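Local structure of diacylglycerol O-acyltransferase (Marinobacter hydrocarbonoclasticus, 6CHJ) at residues 94-99 against 127-132; 42-47 against 117-122; 26-31 against 121-126; 408-413 against 436-441. The protein probably transfers the acyl group of an acyl-CoA to a diacylglycerol, giving triacylglycerol and CoA, and acts as a wax ester synthase. One frame throughout, in Å; residues are numbered along the deposited sequence.

Interaction 1: 94-99 against 127-132; sequences RELLSF and QFALYT
Leu-96 lays its CD1 methyl over the methyl group of Ala-129, CD1 to CB 3.7 Å. The contact seats helix 93-105 on one face of the mixed sheet that holds strands 82-86, 115-121, 127-135 and 22-30, in a fold related to CoA-dependent acyltransferases. This helix is the connection between the neighbouring parallel strands 82-86 and 115-121, a beta-alpha-beta crossover, and it reaches past 115-121 to strand 127-135. Alanine suits this position on the strand because a bare methyl lets the longer leucine come close; with CG of Leu-96 trans to its own backbone N (chi1 178°), the branched end extends to the strand. One helical turn further on, Phe-99 meets Tyr-131 more loosely. Here the ring does not lie flat on its neighbour: its CE2 edge abuts the tyrosine's CB at 4.4 Å, with CB near the plane of the phenylalanine ring. At its far end the tyrosine OH is hydrogen-bonded to ND1 of His-104. Ile-120 of strand 115-121 and Leu-87 also touch both Leu-96 and Phe-99, so the two side chains share a wider apolar layer. On the outward side of the helix, Ser-98 folds back on its own backbone: the carbonyl oxygen O of Arg-94 receives OG of Ser-98 at 2.7 Å and N of Ser-98 at 3.2 Å, from opposite faces of the carbonyl plane.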
loop_
_atom_site.group_PDB
_atom_site.type_symbol
_atom_site.label_atom_id
_atom_site.label_comp_id
_atom_site.label_asym_id
_atom_site.label_seq_id
_atom_site.Cartn_x
_atom_site.Cartn_y
_atom_site.Cartn_z
ATOM N N ARG B 94 -16.900 1.606 11.774
ATOM C CA ARG B 94 -16.903 1.300 10.348
ATOM C C ARG B 94 -15.711 1.957 9.635
ATOM O O ARG B 94 -15.057 1.323 8.799
ATOM C CB ARG B 94 -18.223 1.733 9.711
ATOM C CG ARG B 94 -18.224 1.605 8.194
ATOM C CD ARG B 94 -19.567 1.157 7.639
ATOM N NE ARG B 94 -20.692 1.697 8.405
ATOM C CZ ARG B 94 -21.899 1.940 7.898
ATOM N NH1 ARG B 94 -22.139 1.704 6.608
ATOM N NH2 ARG B 94 -22.864 2.427 8.680
ATOM N N GLU B 95 -15.373 3.205 9.990
ATOM C CA GLU B 95 -14.224 3.850 9.346
ATOM C C GLU B 95 -12.893 3.229 9.795
ATOM O O GLU B 95 -11.986 3.030 8.973
ATOM C CB GLU B 95 -14.240 5.364 9.601
ATOM C CG GLU B 95 -15.294 6.125 8.779
ATOM C CD GLU B 95 -16.730 5.811 9.210
ATOM O OE1 GLU B 95 -17.577 5.452 8.355
ATOM O OE2 GLU B 95 -17.009 5.920 10.425
ATOM N N LEU B 96 -12.746 2.918 11.085
ATOM C CA LEU B 96 -11.509 2.301 11.557
ATOM C C LEU B 96 -11.217 0.999 10.825
ATOM O O LEU B 96 -10.049 0.671 10.588
ATOM C CB LEU B 96 -11.585 2.013 13.044
ATOM C CG LEU B 96 -10.386 1.325 13.697
ATOM C CD1 LEU B 96 -9.086 2.120 13.535
ATOM C CD2 LEU B 96 -10.670 1.093 15.188
ATOM N N LEU B 97 -12.259 0.237 10.472
ATOM C CA LEU B 97 -12.020 -1.048 9.844
ATOM C C LEU B 97 -11.690 -0.876 8.375
ATOM O O LEU B 97 -10.891 -1.654 7.844
ATOM C CB LEU B 97 -13.223 -1.973 10.024
ATOM C CG LEU B 97 -13.554 -2.320 11.485
ATOM C CD1 LEU B 97 -14.740 -3.267 11.564
ATOM C CD2 LEU B 97 -12.365 -2.887 12.250
ATOM N N SER B 98 -12.281 0.145 7.728
ATOM C CA SER B 98 -11.916 0.479 6.353
ATOM C C SER B 98 -10.465 0.886 6.269
ATOM O O SER B 98 -9.772 0.528 5.307
ATOM C CB SER B 98 -12.789 1.602 5.811
ATOM O OG SER B 98 -14.128 1.427 6.230
ATOM N N PHE B 99 -9.988 1.634 7.265
ATOM C CA PHE B 99 -8.592 2.046 7.259
ATOM C C PHE B 99 -7.680 0.828 7.303
ATOM O O PHE B 99 -6.687 0.758 6.571
ATOM C CB PHE B 99 -8.282 2.999 8.427
ATOM C CG PHE B 99 -6.809 3.309 8.569
ATOM C CD1 PHE B 99 -6.252 4.415 7.938
ATOM C CD2 PHE B 99 -5.958 2.441 9.270
ATOM C CE1 PHE B 99 -4.877 4.673 8.029
ATOM C CE2 PHE B 99 -4.584 2.687 9.354
ATOM C CZ PHE B 99 -4.043 3.814 8.734
ATOM N N GLN B 127 -11.066 7.875 21.884
ATOM C CA GLN B 127 -10.261 6.688 21.668
ATOM C C GLN B 127 -9.259 6.957 20.555
ATOM O O GLN B 127 -9.441 7.862 19.739
ATOM C CB GLN B 127 -11.140 5.484 21.311
ATOM C CG GLN B 127 -12.318 5.301 22.245
ATOM C CD GLN B 127 -12.748 3.845 22.375
ATOM O OE1 GLN B 127 -12.158 3.074 23.138
ATOM N NE2 GLN B 127 -13.789 3.468 21.639
ATOM N N PHE B 128 -8.196 6.154 20.535
ATOM C CA PHE B 128 -7.272 6.098 19.417
ATOM C C PHE B 128 -6.928 4.634 19.130
ATOM O O PHE B 128 -7.320 3.729 19.876
ATOM C CB PHE B 128 -6.025 6.942 19.695
ATOM C CG PHE B 128 -5.154 6.415 20.792
ATOM C CD1 PHE B 128 -3.986 5.735 20.490
ATOM C CD2 PHE B 128 -5.474 6.645 22.116
ATOM C CE1 PHE B 128 -3.165 5.247 21.480
ATOM C CE2 PHE B 128 -4.655 6.169 23.126
ATOM C CZ PHE B 128 -3.491 5.471 22.802
ATOM N N ALA B 129 -6.185 4.401 18.037
ATOM C CA ALA B 129 -5.897 3.042 17.589
ATOM C C ALA B 129 -4.438 2.895 17.175
ATOM O O ALA B 129 -3.802 3.841 16.706
ATOM C CB ALA B 129 -6.795 2.619 16.414
ATOM N N LEU B 130 -3.911 1.690 17.347
ATOM C CA LEU B 130 -2.630 1.313 16.766
ATOM C C LEU B 130 -2.891 0.194 15.773
ATOM O O LEU B 130 -3.433 -0.853 16.150
ATOM C CB LEU B 130 -1.620 0.852 17.817
ATOM C CG LEU B 130 -0.761 1.846 18.582
ATOM C CD1 LEU B 130 0.431 1.095 19.150
ATOM C CD2 LEU B 130 -0.324 3.067 17.732
ATOM N N TYR B 131 -2.503 0.410 14.517
ATOM C CA TYR B 131 -2.449 -0.662 13.533
ATOM C C TYR B 131 -0.995 -0.963 13.232
ATOM O O TYR B 131 -0.294 -0.121 12.657
ATOM C CB TYR B 131 -3.200 -0.329 12.248
ATOM C CG TYR B 131 -2.876 -1.349 11.163
ATOM C CD1 TYR B 131 -3.404 -2.653 11.210
ATOM C CD2 TYR B 131 -1.997 -1.028 10.137
ATOM C CE1 TYR B 131 -3.084 -3.591 10.244
ATOM C CE2 TYR B 131 -1.655 -1.955 9.168
ATOM C CZ TYR B 131 -2.200 -3.231 9.217
ATOM O OH TYR B 131 -1.843 -4.095 8.225
ATOM N N THR B 132 -0.565 -2.177 13.570
ATOM C CA THR B 132 0.807 -2.632 13.402
ATOM C C THR B 132 0.869 -3.705 12.326
ATOM O O THR B 132 0.034 -4.604 12.298
ATOM C CB THR B 132 1.354 -3.183 14.721
ATOM O OG1 THR B 132 1.201 -2.186 15.736
ATOM C CG2 THR B 132 2.819 -3.555 14.606
#

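Interaction 2: 42-47 against 117-122; sequences QLADQL and VHLIEG
Leu-119 of strand 115-121 pushes its CD2 methyl among Leu-43, Ala-44 and Leu-47 of helix 39-49. Packing is closest at Ala-44, where CD2 of Leu-119 comes 3.7 Å from the backbone N and 3.8 Å from CB; a small residue is what lets the leucine press against the helix backbone itself. Beside it, CG of Leu-43 stands 3.9 Å from CD2 of Leu-119, the two side chains slanting across each other. Leu-47, nearly one turn beyond Ala-44, joins less closely, its CD1 4.2 Å from the same methyl and its side chain nearly perpendicular to that of Leu-119. The trans chi1 of Leu-119 (172°) carries its branch out to this trio, while Phe-128 and Leu-130 of the next strand support it from the sheet. The other side of the helix faces solvent: Gln-42, Asp-45 and Gln-46 are exposed, as befits polar side chains on an amphipathic helix. The short segments run nearly antiparallel, their axes 9.9 Å apart at an angle of 158°. Since the next residue, Ile-120, serves helix 93-105, strand 115-121 sends alternate side chains to helices on both faces, the layered alpha/beta/alpha arrangement of a sheet covered on two sides.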
loop_
_atom_site.group_PDB
_atom_site.type_symbol
_atom_site.label_atom_id
_atom_site.label_comp_id
_atom_site.label_asym_id
_atom_site.label_seq_id
_atom_site.Cartn_x
_atom_site.Cartn_y
_atom_site.Cartn_z
ATOM N N GLN B 42 -0.468 14.977 20.453
ATOM C CA GLN B 42 0.629 15.013 21.425
ATOM C C GLN B 42 1.410 13.705 21.426
ATOM O O GLN B 42 2.645 13.708 21.498
ATOM C CB GLN B 42 0.094 15.288 22.836
ATOM C CG GLN B 42 -0.725 16.550 22.986
ATOM C CD GLN B 42 -0.440 17.329 24.261
ATOM O OE1 GLN B 42 -0.866 16.947 25.361
ATOM N NE2 GLN B 42 0.269 18.445 24.112
ATOM N N LEU B 43 0.696 12.569 21.378
ATOM C CA LEU B 43 1.363 11.267 21.429
ATOM C C LEU B 43 2.234 11.044 20.198
ATOM O O LEU B 43 3.374 10.555 20.298
ATOM C CB LEU B 43 0.327 10.147 21.560
ATOM C CG LEU B 43 0.884 8.721 21.456
ATOM C CD1 LEU B 43 2.062 8.534 22.395
ATOM C CD2 LEU B 43 -0.209 7.663 21.728
ATOM N N ALA B 44 1.696 11.360 19.015
ATOM C CA ALA B 44 2.469 11.152 17.798
ATOM C C ALA B 44 3.780 11.910 17.875
ATOM O O ALA B 44 4.831 11.391 17.485
ATOM C CB ALA B 44 1.658 11.580 16.575
ATOM N N ASP B 45 3.747 13.114 18.458
ATOM C CA ASP B 45 4.938 13.956 18.494
ATOM C C ASP B 45 6.074 13.299 19.271
ATOM O O ASP B 45 7.229 13.336 18.835
ATOM C CB ASP B 45 4.579 15.320 19.073
ATOM C CG ASP B 45 3.939 16.223 18.041
ATOM O OD1 ASP B 45 4.424 16.197 16.883
ATOM O OD2 ASP B 45 2.945 16.926 18.374
ATOM N N GLN B 46 5.776 12.666 20.409
ATOM C CA GLN B 46 6.863 12.071 21.179
ATOM C C GLN B 46 7.248 10.690 20.678
ATOM O O GLN B 46 8.373 10.250 20.927
ATOM C CB GLN B 46 6.521 12.023 22.679
ATOM C CG GLN B 46 7.792 11.984 23.586
ATOM C CD GLN B 46 8.501 13.354 23.748
ATOM O OE1 GLN B 46 8.738 14.077 22.766
ATOM N NE2 GLN B 46 8.868 13.688 24.987
ATOM N N LEU B 47 6.357 9.998 19.962
ATOM C CA LEU B 47 6.764 8.733 19.361
ATOM C C LEU B 47 7.746 8.977 18.225
ATOM O O LEU B 47 8.695 8.202 18.040
ATOM C CB LEU B 47 5.536 7.947 18.877
ATOM C CG LEU B 47 4.774 7.170 19.971
ATOM C CD1 LEU B 47 3.368 6.748 19.518
ATOM C CD2 LEU B 47 5.574 5.987 20.484
ATOM N N VAL B 117 4.067 0.811 12.135
ATOM C CA VAL B 117 3.089 1.127 13.172
ATOM C C VAL B 117 2.293 2.345 12.714
ATOM O O VAL B 117 2.874 3.373 12.343
ATOM C CB VAL B 117 3.750 1.399 14.534
ATOM C CG1 VAL B 117 2.689 1.646 15.582
ATOM C CG2 VAL B 117 4.674 0.262 14.930
ATOM N N HIS B 118 0.971 2.232 12.756
ATOM C CA HIS B 118 0.064 3.284 12.322
ATOM C C HIS B 118 -0.738 3.751 13.535
ATOM O O HIS B 118 -1.610 3.027 14.033
ATOM C CB HIS B 118 -0.853 2.771 11.209
ATOM C CG HIS B 118 -0.148 2.480 9.916
ATOM N ND1 HIS B 118 -0.461 3.125 8.736
ATOM C CD2 HIS B 118 0.849 1.608 9.616
ATOM C CE1 HIS B 118 0.317 2.671 7.768
ATOM N NE2 HIS B 118 1.121 1.750 8.276
ATOM N N LEU B 119 -0.451 4.963 14.005
ATOM C CA LEU B 119 -1.244 5.599 15.045
ATOM C C LEU B 119 -2.381 6.374 14.386
ATOM O O LEU B 119 -2.141 7.330 13.639
ATOM C CB LEU B 119 -0.366 6.504 15.909
ATOM C CG LEU B 119 -1.017 7.430 16.947
ATOM C CD1 LEU B 119 -1.749 6.593 17.973
ATOM C CD2 LEU B 119 0.037 8.350 17.617
ATOM N N ILE B 120 -3.614 5.976 14.682
ATOM C CA ILE B 120 -4.815 6.524 14.057
ATOM C C ILE B 120 -5.538 7.408 15.070
ATOM O O ILE B 120 -5.891 6.950 16.168
ATOM C CB ILE B 120 -5.749 5.410 13.554
ATOM C CG1 ILE B 120 -4.985 4.394 12.672
ATOM C CG2 ILE B 120 -6.951 6.014 12.827
ATOM C CD1 ILE B 120 -5.571 2.981 12.721
ATOM N N GLU B 121 -5.771 8.666 14.696
ATOM C CA GLU B 121 -6.568 9.631 15.441
ATOM C C GLU B 121 -7.898 9.800 14.720
ATOM O O GLU B 121 -8.182 9.120 13.731
ATOM C CB GLU B 121 -5.830 10.979 15.594
ATOM C CG GLU B 121 -5.890 11.918 14.360
ATOM C CD GLU B 121 -5.644 13.417 14.696
ATOM O OE1 GLU B 121 -5.019 13.718 15.735
ATOM O OE2 GLU B 121 -6.061 14.300 13.901
ATOM N N GLY B 122 -8.733 10.699 15.243
ATOM C CA GLY B 122 -10.052 10.935 14.687
ATOM C C GLY B 122 -11.126 9.950 15.101
ATOM O O GLY B 122 -12.206 9.954 14.505
#

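Interaction 3: 26-31 against 121-126; sequences LQLFSF and EGLKDR
N of Phe-31, just past the end of strand 22-30, donates to O of Arg-126 over 2.7 Å with a nearly straight N-H...O angle of 167°, tying the strand's exit to the loop joining strands 115-121 and 127-135. That loop turns sharply: Asp-125 centres an inverse gamma turn, and Arg-126 has a positive phi. Arg-126 lies over one face of the Phe-31 ring, its CA above the centre. Its CB makes a CH-pi contact over the face, 3.9 Å from the ring centroid, and with the chain bent at chi3 (50°) the guanidinium reaches the rim. There the planes are steeply inclined, 72° apart, so that CD2 of Phe-31 stands 3.4 Å above the guanidinium plane while NH2 lies at the ring edge. Further back, Leu-28 and Leu-123 join their methyls, CD1 to CD2, at 3.7 Å. Ala-35 steers the charged end, its O accepting from NH2. An alanine in place of Phe-31 would probably leave CA and CB of Arg-126 without the ring face and the guanidinium held mainly by Ala-35. This is a surface contact in which an arginine uses its carbon chain for packing, NH2 for a hydrogen bond and NH1 for a long, weak ion pair with Asp-37.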
loop_
_atom_site.group_PDB
_atom_site.type_symbol
_atom_site.label_atom_id
_atom_site.label_comp_id
_atom_site.label_asym_id
_atom_site.label_seq_id
_atom_site.Cartn_x
_atom_site.Cartn_y
_atom_site.Cartn_z
ATOM N N LEU B 26 -4.602 -4.917 15.364
ATOM C CA LEU B 26 -5.346 -3.689 15.586
ATOM C C LEU B 26 -5.657 -3.556 17.072
ATOM O O LEU B 26 -6.488 -4.302 17.608
ATOM C CB LEU B 26 -6.630 -3.670 14.766
ATOM C CG LEU B 26 -7.478 -2.451 15.116
ATOM C CD1 LEU B 26 -6.738 -1.125 14.780
ATOM C CD2 LEU B 26 -8.819 -2.547 14.420
ATOM N N GLN B 27 -5.022 -2.581 17.717
ATOM C CA GLN B 27 -5.211 -2.281 19.131
ATOM C C GLN B 27 -6.022 -1.003 19.280
ATOM O O GLN B 27 -5.697 0.020 18.674
ATOM C CB GLN B 27 -3.866 -2.117 19.830
ATOM C CG GLN B 27 -3.161 -3.428 20.066
ATOM C CD GLN B 27 -1.772 -3.202 20.548
ATOM O OE1 GLN B 27 -1.184 -2.157 20.263
ATOM N NE2 GLN B 27 -1.231 -4.155 21.301
ATOM N N LEU B 28 -7.065 -1.061 20.089
ATOM C CA LEU B 28 -7.941 0.069 20.337
ATOM C C LEU B 28 -7.777 0.508 21.785
ATOM O O LEU B 28 -7.843 -0.325 22.694
ATOM C CB LEU B 28 -9.380 -0.326 20.046
ATOM C CG LEU B 28 -10.474 0.660 20.406
ATOM C CD1 LEU B 28 -10.521 1.788 19.366
ATOM C CD2 LEU B 28 -11.791 -0.103 20.486
ATOM N N PHE B 29 -7.528 1.803 22.001
ATOM C CA PHE B 29 -7.333 2.343 23.338
ATOM C C PHE B 29 -8.338 3.446 23.625
ATOM O O PHE B 29 -8.946 4.023 22.722
ATOM C CB PHE B 29 -5.947 2.937 23.555
ATOM C CG PHE B 29 -4.815 2.014 23.261
ATOM C CD1 PHE B 29 -4.242 1.259 24.270
ATOM C CD2 PHE B 29 -4.264 1.962 21.994
ATOM C CE1 PHE B 29 -3.150 0.421 24.015
ATOM C CE2 PHE B 29 -3.191 1.133 21.730
ATOM C CZ PHE B 29 -2.634 0.353 22.748
ATOM N N SER B 30 -8.495 3.740 24.909
ATOM C CA SER B 30 -9.212 4.928 25.337
ATOM C C SER B 30 -8.205 5.999 25.735
ATOM O O SER B 30 -7.060 5.690 26.098
ATOM C CB SER B 30 -10.157 4.610 26.495
ATOM O OG SER B 30 -11.371 4.081 26.000
ATOM N N PHE B 31 -8.619 7.261 25.616
ATOM C CA PHE B 31 -7.808 8.345 26.157
ATOM C C PHE B 31 -7.510 8.061 27.628
ATOM O O PHE B 31 -8.429 7.696 28.378
ATOM C CB PHE B 31 -8.524 9.696 26.056
ATOM C CG PHE B 31 -8.440 10.360 24.706
ATOM C CD1 PHE B 31 -8.150 9.628 23.555
ATOM C CD2 PHE B 31 -8.690 11.732 24.584
ATOM C CE1 PHE B 31 -8.110 10.247 22.311
ATOM C CE2 PHE B 31 -8.646 12.356 23.342
ATOM C CZ PHE B 31 -8.349 11.610 22.205
ATOM N N GLU B 121 -5.771 8.666 14.696
ATOM C CA GLU B 121 -6.568 9.631 15.441
ATOM C C GLU B 121 -7.898 9.800 14.720
ATOM O O GLU B 121 -8.182 9.120 13.731
ATOM C CB GLU B 121 -5.830 10.979 15.594
ATOM C CG GLU B 121 -5.890 11.918 14.360
ATOM C CD GLU B 121 -5.644 13.417 14.696
ATOM O OE1 GLU B 121 -5.019 13.718 15.735
ATOM O OE2 GLU B 121 -6.061 14.300 13.901
ATOM N N GLY B 122 -8.733 10.699 15.243
ATOM C CA GLY B 122 -10.052 10.935 14.687
ATOM C C GLY B 122 -11.126 9.950 15.101
ATOM O O GLY B 122 -12.206 9.954 14.505
ATOM N N LEU B 123 -10.876 9.096 16.083
ATOM C CA LEU B 123 -11.942 8.221 16.551
ATOM C C LEU B 123 -12.881 9.009 17.460
ATOM O O LEU B 123 -12.473 9.969 18.118
ATOM C CB LEU B 123 -11.362 7.002 17.266
ATOM C CG LEU B 123 -10.874 5.902 16.304
ATOM C CD1 LEU B 123 -9.471 6.186 15.719
ATOM C CD2 LEU B 123 -10.921 4.543 16.966
ATOM N N LYS B 124 -14.154 8.611 17.473
ATOM C CA LYS B 124 -15.215 9.419 18.065
ATOM C C LYS B 124 -14.993 9.782 19.529
ATOM O O LYS B 124 -14.605 10.916 19.830
ATOM C CB LYS B 124 -16.571 8.722 17.904
ATOM C CG LYS B 124 -17.484 9.510 16.979
ATOM C CD LYS B 124 -18.828 8.852 16.703
ATOM C CE LYS B 124 -19.728 9.822 15.898
ATOM N NZ LYS B 124 -20.775 9.149 15.049
ATOM N N ASP B 125 -15.256 8.870 20.454
ATOM C CA ASP B 125 -15.444 9.269 21.855
ATOM C C ASP B 125 -14.169 9.028 22.669
ATOM O O ASP B 125 -14.113 8.214 23.590
ATOM C CB ASP B 125 -16.651 8.544 22.456
ATOM C CG ASP B 125 -17.979 8.975 21.825
ATOM O OD1 ASP B 125 -18.617 8.148 21.133
ATOM O OD2 ASP B 125 -18.396 10.136 22.034
ATOM N N ARG B 126 -13.127 9.771 22.301
ATOM C CA ARG B 126 -11.876 9.826 23.062
ATOM C C ARG B 126 -11.172 8.465 23.072
ATOM O O ARG B 126 -10.719 7.962 24.107
ATOM C CB ARG B 126 -12.118 10.360 24.486
ATOM C CG ARG B 126 -12.612 11.830 24.532
ATOM C CD ARG B 126 -12.820 12.402 25.961
ATOM N NE ARG B 126 -11.667 12.181 26.829
ATOM C CZ ARG B 126 -10.683 13.058 27.001
ATOM N NH1 ARG B 126 -10.702 14.218 26.342
ATOM N NH2 ARG B 126 -9.662 12.763 27.809
#

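Interaction 4: 408-413 against 436-441; sequences LALNMT and QRMLDY
Met-438 reaches from helix 437-453 to two side chains of strand 410-417, and its contacts with both are apolar. They seat this helix of the WS/DGAT C-terminal domain on a mixed sheet, beside helix 262-280. The sulfur SD lies 4.1 Å from CD2 of Leu-410, whose side chain it passes obliquely. The terminal methyl meets its like on Met-412, CE to CE at 3.7 Å, tip to tip, with the two side chains nearly perpendicular. Both methionines are bent at the last torsion, chi3 101° in Met-412 and 72° in Met-438, and the bends bring the methyls together. Long, flexible side chains suit this place, because the backbones stay well apart: CA of Met-412 and CA of Met-438 are 10.7 Å from each other. The same apolar layer takes in Leu-425 of the hairpin partner strand 420-428 and, from helix 262-280, Cys-270, Ala-273 and Leu-274. The polar interactions belong to the backbones and the borders. Met-412 is bonded through its backbone to Val-377 and Ser-379 of strand 376-380, and Gln-436 turns its OE1 to Arg-240. With apolar contacts alone between these side chains, this part of the helix-sheet interface relies on close fit and exclusion of water.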
loop_
_atom_site.group_PDB
_atom_site.type_symbol
_atom_site.label_atom_id
_atom_site.label_comp_id
_atom_site.label_asym_id
_atom_site.label_seq_id
_atom_site.Cartn_x
_atom_site.Cartn_y
_atom_site.Cartn_z
ATOM N N LEU B 408 -7.590 -19.547 -0.385
ATOM C CA LEU B 408 -8.038 -19.325 1.002
ATOM C C LEU B 408 -8.418 -17.839 1.130
ATOM O O LEU B 408 -7.729 -17.042 1.764
ATOM C CB LEU B 408 -6.973 -19.712 2.037
ATOM C CG LEU B 408 -6.638 -21.197 2.136
ATOM C CD1 LEU B 408 -5.314 -21.445 2.887
ATOM C CD2 LEU B 408 -7.805 -21.947 2.795
ATOM N N ALA B 409 -9.560 -17.461 0.542
ATOM C CA ALA B 409 -9.958 -16.055 0.545
ATOM C C ALA B 409 -10.162 -15.514 1.957
ATOM O O ALA B 409 -9.952 -14.315 2.186
ATOM C CB ALA B 409 -11.226 -15.861 -0.284
ATOM N N LEU B 410 -10.526 -16.375 2.918
ATOM C CA LEU B 410 -10.934 -15.948 4.250
ATOM C C LEU B 410 -10.046 -16.588 5.305
ATOM O O LEU B 410 -9.789 -17.795 5.265
ATOM C CB LEU B 410 -12.398 -16.308 4.517
ATOM C CG LEU B 410 -13.041 -15.921 5.862
ATOM C CD1 LEU B 410 -13.079 -14.409 6.122
ATOM C CD2 LEU B 410 -14.449 -16.471 5.942
ATOM N N ASN B 411 -9.573 -15.778 6.244
ATOM C CA ASN B 411 -8.802 -16.277 7.370
ATOM C C ASN B 411 -9.421 -15.729 8.649
ATOM O O ASN B 411 -9.499 -14.506 8.835
ATOM C CB ASN B 411 -7.332 -15.881 7.250
ATOM C CG ASN B 411 -6.465 -16.609 8.244
ATOM O OD1 ASN B 411 -6.712 -16.557 9.443
ATOM N ND2 ASN B 411 -5.461 -17.323 7.752
ATOM N N MET B 412 -9.880 -16.627 9.511
ATOM C CA MET B 412 -10.532 -16.251 10.753
ATOM C C MET B 412 -9.529 -16.428 11.876
ATOM O O MET B 412 -9.018 -17.534 12.086
ATOM C CB MET B 412 -11.777 -17.093 11.008
ATOM C CG MET B 412 -12.876 -16.943 9.949
ATOM S SD MET B 412 -14.289 -18.040 10.254
ATOM C CE MET B 412 -15.488 -16.942 10.988
ATOM N N THR B 413 -9.227 -15.346 12.582
ATOM C CA THR B 413 -8.253 -15.434 13.654
ATOM C C THR B 413 -8.835 -14.896 14.945
ATOM O O THR B 413 -9.500 -13.853 14.968
ATOM C CB THR B 413 -6.987 -14.704 13.309
ATOM O OG1 THR B 413 -7.328 -13.486 12.628
ATOM C CG2 THR B 413 -6.125 -15.572 12.410
ATOM N N GLN B 436 -18.208 -7.791 6.260
ATOM C CA GLN B 436 -18.492 -7.259 7.591
ATOM C C GLN B 436 -19.780 -7.852 8.157
ATOM O O GLN B 436 -19.954 -7.915 9.380
ATOM C CB GLN B 436 -18.573 -5.721 7.556
ATOM C CG GLN B 436 -17.434 -5.018 8.346
ATOM C CD GLN B 436 -17.559 -3.466 8.427
ATOM O OE1 GLN B 436 -17.233 -2.751 7.469
ATOM N NE2 GLN B 436 -18.010 -2.954 9.585
ATOM N N ARG B 437 -20.684 -8.307 7.293
ATOM C CA ARG B 437 -21.932 -8.861 7.793
ATOM C C ARG B 437 -21.704 -10.129 8.602
ATOM O O ARG B 437 -22.567 -10.503 9.406
ATOM C CB ARG B 437 -22.884 -9.122 6.633
ATOM C CG ARG B 437 -24.011 -8.134 6.570
ATOM C CD ARG B 437 -24.777 -8.270 5.289
ATOM N NE ARG B 437 -24.580 -7.091 4.455
ATOM C CZ ARG B 437 -24.918 -7.010 3.171
ATOM N NH1 ARG B 437 -25.481 -8.050 2.558
ATOM N NH2 ARG B 437 -24.692 -5.879 2.503
ATOM N N MET B 438 -20.546 -10.778 8.436
ATOM C CA MET B 438 -20.245 -11.966 9.227
ATOM C C MET B 438 -20.134 -11.669 10.717
ATOM O O MET B 438 -20.247 -12.601 11.523
ATOM C CB MET B 438 -18.961 -12.629 8.725
ATOM C CG MET B 438 -19.218 -13.558 7.556
ATOM S SD MET B 438 -17.874 -14.709 7.327
ATOM C CE MET B 438 -18.156 -15.763 8.730
ATOM N N LEU B 439 -19.896 -10.412 11.097
ATOM C CA LEU B 439 -19.954 -10.027 12.507
ATOM C C LEU B 439 -21.360 -10.212 13.071
ATOM O O LEU B 439 -21.534 -10.728 14.179
ATOM C CB LEU B 439 -19.506 -8.573 12.674
ATOM C CG LEU B 439 -18.066 -8.263 12.285
ATOM C CD1 LEU B 439 -17.698 -6.824 12.667
ATOM C CD2 LEU B 439 -17.138 -9.285 12.946
ATOM N N ASP B 440 -22.376 -9.777 12.328
ATOM C CA ASP B 440 -23.744 -10.012 12.765
ATOM C C ASP B 440 -24.083 -11.491 12.705
ATOM O O ASP B 440 -24.835 -11.982 13.551
ATOM C CB ASP B 440 -24.727 -9.221 11.905
ATOM C CG ASP B 440 -24.344 -7.769 11.770
ATOM O OD1 ASP B 440 -24.236 -7.078 12.809
ATOM O OD2 ASP B 440 -24.139 -7.323 10.621
ATOM N N TYR B 441 -23.501 -12.220 11.746
ATOM C CA TYR B 441 -23.782 -13.647 11.630
ATOM C C TYR B 441 -23.135 -14.430 12.765
ATOM O O TYR B 441 -23.710 -15.414 13.250
ATOM C CB TYR B 441 -23.321 -14.173 10.272
ATOM C CG TYR B 441 -23.961 -13.484 9.077
ATOM C CD1 TYR B 441 -25.123 -12.727 9.219
ATOM C CD2 TYR B 441 -23.403 -13.604 7.799
ATOM C CE1 TYR B 441 -25.713 -12.104 8.133
ATOM C CE2 TYR B 441 -23.989 -12.981 6.703
ATOM C CZ TYR B 441 -25.145 -12.225 6.883
ATOM O OH TYR B 441 -25.729 -11.593 5.810
#

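Overall arrangement
Interactions 1, 2 and 3 gather on the mixed sheet built mostly from catalytic-domain strands, with 393-401 and 389-390 added from the C-terminal part; interaction 4, within the C-terminal domain, packs on the other mixed sheet. Strands 22-30, 127-135 and 115-121 are adjacent, joined by backbone bonds such as Leu-130 N to Gln-27 O and Ile-120 N to Ala-129 O. Interactions 1 and 2 cover opposite faces and, like interaction 4, are buried and apolar; interaction 3, at the surface, adds a backbone hydrogen bond and an arginine. The strand of interaction 2 runs into the loop of interaction 3 at Glu-121 and Gly-122. Interactions 1 and 4, centres about 17 Å apart, touch where Leu-97 packs on Gln-436.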